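Local coordinates for carboxypeptidase A inhibitor (Ascaris suum, PDB 3FJU), which inhibits carboxypeptidase A, as a secreted, disulfide-rich member of the metallocarboxypeptidase inhibitor family I44, at residues C4-D7 with T8-T11; C23-I26 with V27-Q30. All blocks are in the same frame, centred on the assembly; numbering follows the deposited sequence.

Contact 1 (C4-D7 with T8-T11)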
loop_
_atom_site.group_PDB
_atom_site.type_symbol
_atom_site.label_atom_id
_atom_site.label_comp_id
_atom_site.label_asym_id
_atom_site.label_seq_id
_atom_site.Cartn_x
_atom_site.Cartn_y
_atom_site.Cartn_z
ATOM N N CYS B 4 -29.985 13.302 15.191
ATOM C CA CYS B 4 -31.306 13.345 14.556
ATOM C C CYS B 4 -31.854 11.939 14.366
ATOM O O CYS B 4 -31.097 10.950 14.388
ATOM C CB CYS B 4 -31.210 14.041 13.182
ATOM S SG CYS B 4 -29.994 13.267 12.076
ATOM N N LEU B 5 -33.169 11.863 14.167
ATOM C CA LEU B 5 -33.848 10.635 13.753
ATOM C C LEU B 5 -34.558 10.835 12.415
ATOM O O LEU B 5 -34.816 9.861 11.694
ATOM C CB LEU B 5 -34.820 10.146 14.832
ATOM C CG LEU B 5 -34.261 9.836 16.233
ATOM C CD1 LEU B 5 -35.402 9.524 17.189
ATOM C CD2 LEU B 5 -33.242 8.704 16.205
ATOM N N SER B 6 -34.882 12.093 12.102
ATOM C CA SER B 6 -35.458 12.473 10.820
ATOM C C SER B 6 -34.994 13.894 10.480
ATOM O O SER B 6 -34.451 14.607 11.341
ATOM C CB SER B 6 -36.994 12.394 10.855
ATOM O OG SER B 6 -37.569 13.451 11.609
ATOM N N ASP B 7 -35.264 14.311 9.248
ATOM C CA ASP B 7 -34.810 15.599 8.730
ATOM C C ASP B 7 -35.343 16.783 9.533
ATOM O O ASP B 7 -34.701 17.877 9.566
ATOM C CB ASP B 7 -35.192 15.778 7.261
ATOM C CG ASP B 7 -34.493 14.787 6.325
ATOM O OD1 ASP B 7 -33.594 14.018 6.765
ATOM O OD2 ASP B 7 -34.875 14.768 5.129
ATOM N N THR B 8 -36.480 16.558 10.202
ATOM C CA THR B 8 -37.121 17.615 10.985
ATOM C C THR B 8 -36.408 17.879 12.308
ATOM O O THR B 8 -36.706 18.867 12.969
ATOM C CB THR B 8 -38.650 17.369 11.218
ATOM O OG1 THR B 8 -38.849 16.170 11.970
ATOM C CG2 THR B 8 -39.417 17.284 9.890
ATOM N N ASP B 9 -35.450 17.019 12.676
ATOM C CA ASP B 9 -34.583 17.262 13.844
ATOM C C ASP B 9 -33.366 18.136 13.499
ATOM O O ASP B 9 -32.622 18.584 14.384
ATOM C CB ASP B 9 -34.102 15.932 14.437
ATOM C CG ASP B 9 -35.248 15.049 14.871
ATOM O OD1 ASP B 9 -36.235 15.586 15.434
ATOM O OD2 ASP B 9 -35.184 13.833 14.629
ATOM N N CYS B 10 -33.172 18.393 12.210
ATOM C CA CYS B 10 -32.043 19.195 11.781
ATOM C C CYS B 10 -32.424 20.673 11.601
ATOM O O CYS B 10 -33.617 21.045 11.699
ATOM C CB CYS B 10 -31.408 18.583 10.519
ATOM S SG CYS B 10 -30.791 16.883 10.810
ATOM N N THR B 11 -31.409 21.509 11.402
ATOM C CA THR B 11 -31.611 22.939 11.168
ATOM C C THR B 11 -30.830 23.357 9.922
ATOM O O THR B 11 -30.040 22.577 9.372
ATOM C CB THR B 11 -31.138 23.785 12.369
ATOM O OG1 THR B 11 -29.743 23.561 12.595
ATOM C CG2 THR B 11 -31.918 23.449 13.621
HETATM O O HOH W 1 -37.827 12.956 14.181
#
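Asp9 points its carboxylate at the backbone of Leu5 and Ser6. Its OD2 takes two backbone N-H groups. Leu5 N reaches Asp9 OD2 at 2.9 Å, on the anti side and 15° out of the carboxylate plane. Ser6 N reaches the same Asp9 OD2 at 3.1 Å from above that plane. A water also donates to OD2 and lies 2.6 Å from Ser6 OG, linking the two side chains. Asp9 CG stands beside its own N (chi1 -59°), which directs the carboxylate to Leu5 and Ser6. Two backbone bonds close the short 3-10 turn at 7-9: Asp9 N to Ser6 O at 2.9 Å, and Cys10 N to Asp7 O at 3.1 Å. The carboxylate ties the turn to the chain just before it. Thr8 OG1 and Ser6 OG come within 3.0 Å of each other. Cys4 packs against Asp9 and Cys10. Cys4 CB is 3.7 Å from Asp9 CB and equally close to Cys10 SG. These two cysteines belong to different disulfides, Cys4 with Cys16 and Cys10 with Cys23. Asp7 turns its carboxylate elsewhere, and OD1 accepts from the backbone N of Cys16. Asp9 O accepts a hydrogen bond from NH1 of Arg2.

Contact 2 (C23-I26 with V27-Q30)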
loop_
_atom_site.group_PDB
_atom_site.type_symbol
_atom_site.label_atom_id
_atom_site.label_comp_id
_atom_site.label_asym_id
_atom_site.label_seq_id
_atom_site.Cartn_x
_atom_site.Cartn_y
_atom_site.Cartn_z
ATOM N N CYS B 23 -26.919 15.143 11.559
ATOM C CA CYS B 23 -27.315 16.139 10.575
ATOM C C CYS B 23 -26.117 16.530 9.723
ATOM O O CYS B 23 -24.980 16.639 10.222
ATOM C CB CYS B 23 -27.858 17.368 11.300
ATOM S SG CYS B 23 -29.348 17.050 12.230
ATOM N N SER B 24 -26.365 16.736 8.435
ATOM C CA SER B 24 -25.327 17.152 7.495
ATOM C C SER B 24 -25.972 17.917 6.342
ATOM O O SER B 24 -27.147 17.702 6.018
ATOM C CB SER B 24 -24.586 15.930 6.939
ATOM O OG SER B 24 -23.738 16.306 5.877
ATOM N N THR B 25 -25.197 18.805 5.723
ATOM C CA THR B 25 -25.668 19.489 4.529
ATOM C C THR B 25 -25.784 18.493 3.385
ATOM O O THR B 25 -25.089 17.448 3.346
ATOM C CB THR B 25 -24.728 20.642 4.101
ATOM O OG1 THR B 25 -23.440 20.118 3.752
ATOM C CG2 THR B 25 -24.583 21.647 5.216
ATOM N N ILE B 26 -26.680 18.794 2.461
ATOM C CA ILE B 26 -26.772 17.997 1.255
ATOM C C ILE B 26 -25.432 17.978 0.506
ATOM O O ILE B 26 -25.026 16.927 -0.024
ATOM C CB ILE B 26 -27.934 18.452 0.358
ATOM C CG1 ILE B 26 -29.262 18.099 1.021
ATOM C CG2 ILE B 26 -27.846 17.797 -1.019
ATOM C CD1 ILE B 26 -30.463 18.923 0.476
ATOM N N VAL B 27 -24.749 19.122 0.466
ATOM C CA VAL B 27 -23.467 19.217 -0.241
ATOM C C VAL B 27 -22.470 18.221 0.347
ATOM O O VAL B 27 -21.811 17.497 -0.404
ATOM C CB VAL B 27 -22.903 20.646 -0.271
ATOM C CG1 VAL B 27 -21.441 20.636 -0.716
ATOM C CG2 VAL B 27 -23.732 21.497 -1.225
ATOM N N GLU B 28 -22.390 18.166 1.676
ATOM C CA GLU B 28 -21.495 17.222 2.332
ATOM C C GLU B 28 -21.926 15.772 2.171
ATOM O O GLU B 28 -21.089 14.893 1.989
ATOM C CB GLU B 28 -21.309 17.586 3.797
ATOM C CG GLU B 28 -20.379 18.781 3.956
ATOM C CD GLU B 28 -18.970 18.476 3.506
ATOM O OE1 GLU B 28 -18.242 17.822 4.273
ATOM O OE2 GLU B 28 -18.577 18.880 2.382
ATOM N N ILE B 29 -23.225 15.522 2.214
ATOM C CA ILE B 29 -23.722 14.167 1.937
ATOM C C ILE B 29 -23.312 13.741 0.510
ATOM O O ILE B 29 -22.756 12.647 0.308
ATOM C CB ILE B 29 -25.242 14.095 2.144
ATOM C CG1 ILE B 29 -25.582 14.229 3.640
ATOM C CG2 ILE B 29 -25.818 12.822 1.528
ATOM C CD1 ILE B 29 -27.034 14.485 3.920
ATOM N N GLN B 30 -23.576 14.611 -0.470
ATOM C CA GLN B 30 -23.175 14.371 -1.854
ATOM C C GLN B 30 -21.672 14.146 -2.014
ATOM O O GLN B 30 -21.260 13.206 -2.719
ATOM C CB GLN B 30 -23.623 15.525 -2.746
ATOM C CG GLN B 30 -25.101 15.496 -3.065
ATOM C CD GLN B 30 -25.643 16.807 -3.689
ATOM O OE1 GLN B 30 -26.777 16.833 -4.182
ATOM N NE2 GLN B 30 -24.844 17.890 -3.664
#
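Val27 sits in the first turn of helix 26-36, and its CB lies 4.1 Å from Thr25 OG1. Glu28 follows and donates its N-H to the same Thr25 OG1, at 3.0 Å and 158°. Thr25 holds OG1 between its backbone N and carbonyl carbon (chi1 63°), which puts the oxygen within bonding distance of the Glu28 N-H, in the first helical turn. This is an N-cap: the threonine side chain satisfies an N-H that has no preceding helix turn to bond to. The aliphatic part of Glu28 runs alongside Thr25, pointing the same way, with CB and CG packed on OG1. The Glu28 chain then bends, and OE1 forms a salt bridge with Arg31. Ile29 N makes the helical bond to Thr25 O at 2.9 Å. Ile29 CG1 packs at 3.6 Å on Ser24 OG, so the first turn of the helix rests against the end of strand 22-24. Ile29 also touches Lys15 and Val17 of the paired strand 15-17. Gln30 N bonds to Ile26 O at 2.8 Å, nearly in line with the C=O bond. The extended Gln30 side chain crosses that of Ile26 at a slant, with Gln30 OE1 3.5 Å from Ile26 CG2.

How the contacts relate
Contact 1 comes first along the chain, in the loop before strand 15-17. Contact 2 follows where strand 22-24 gives way to helix 26-36. Their centres are about 13 Å apart. A disulfide joins them directly, with Cys10 SG 2.0 Å from Cys23 SG. Cys4 SG packs 3.6 Å from Cys23 N. The small antiparallel sheet of 15-17 and 22-24 is a second link: Cys4 is bonded to Cys16 on one strand, and contact 2 begins on the other. The two disulfides thus tie the N-terminal turn to both strands of the small sheet, and Cys10-Cys23 to the one that leads into the helix. Further along, the same helix carries the zinc ligands Glu35 and His36.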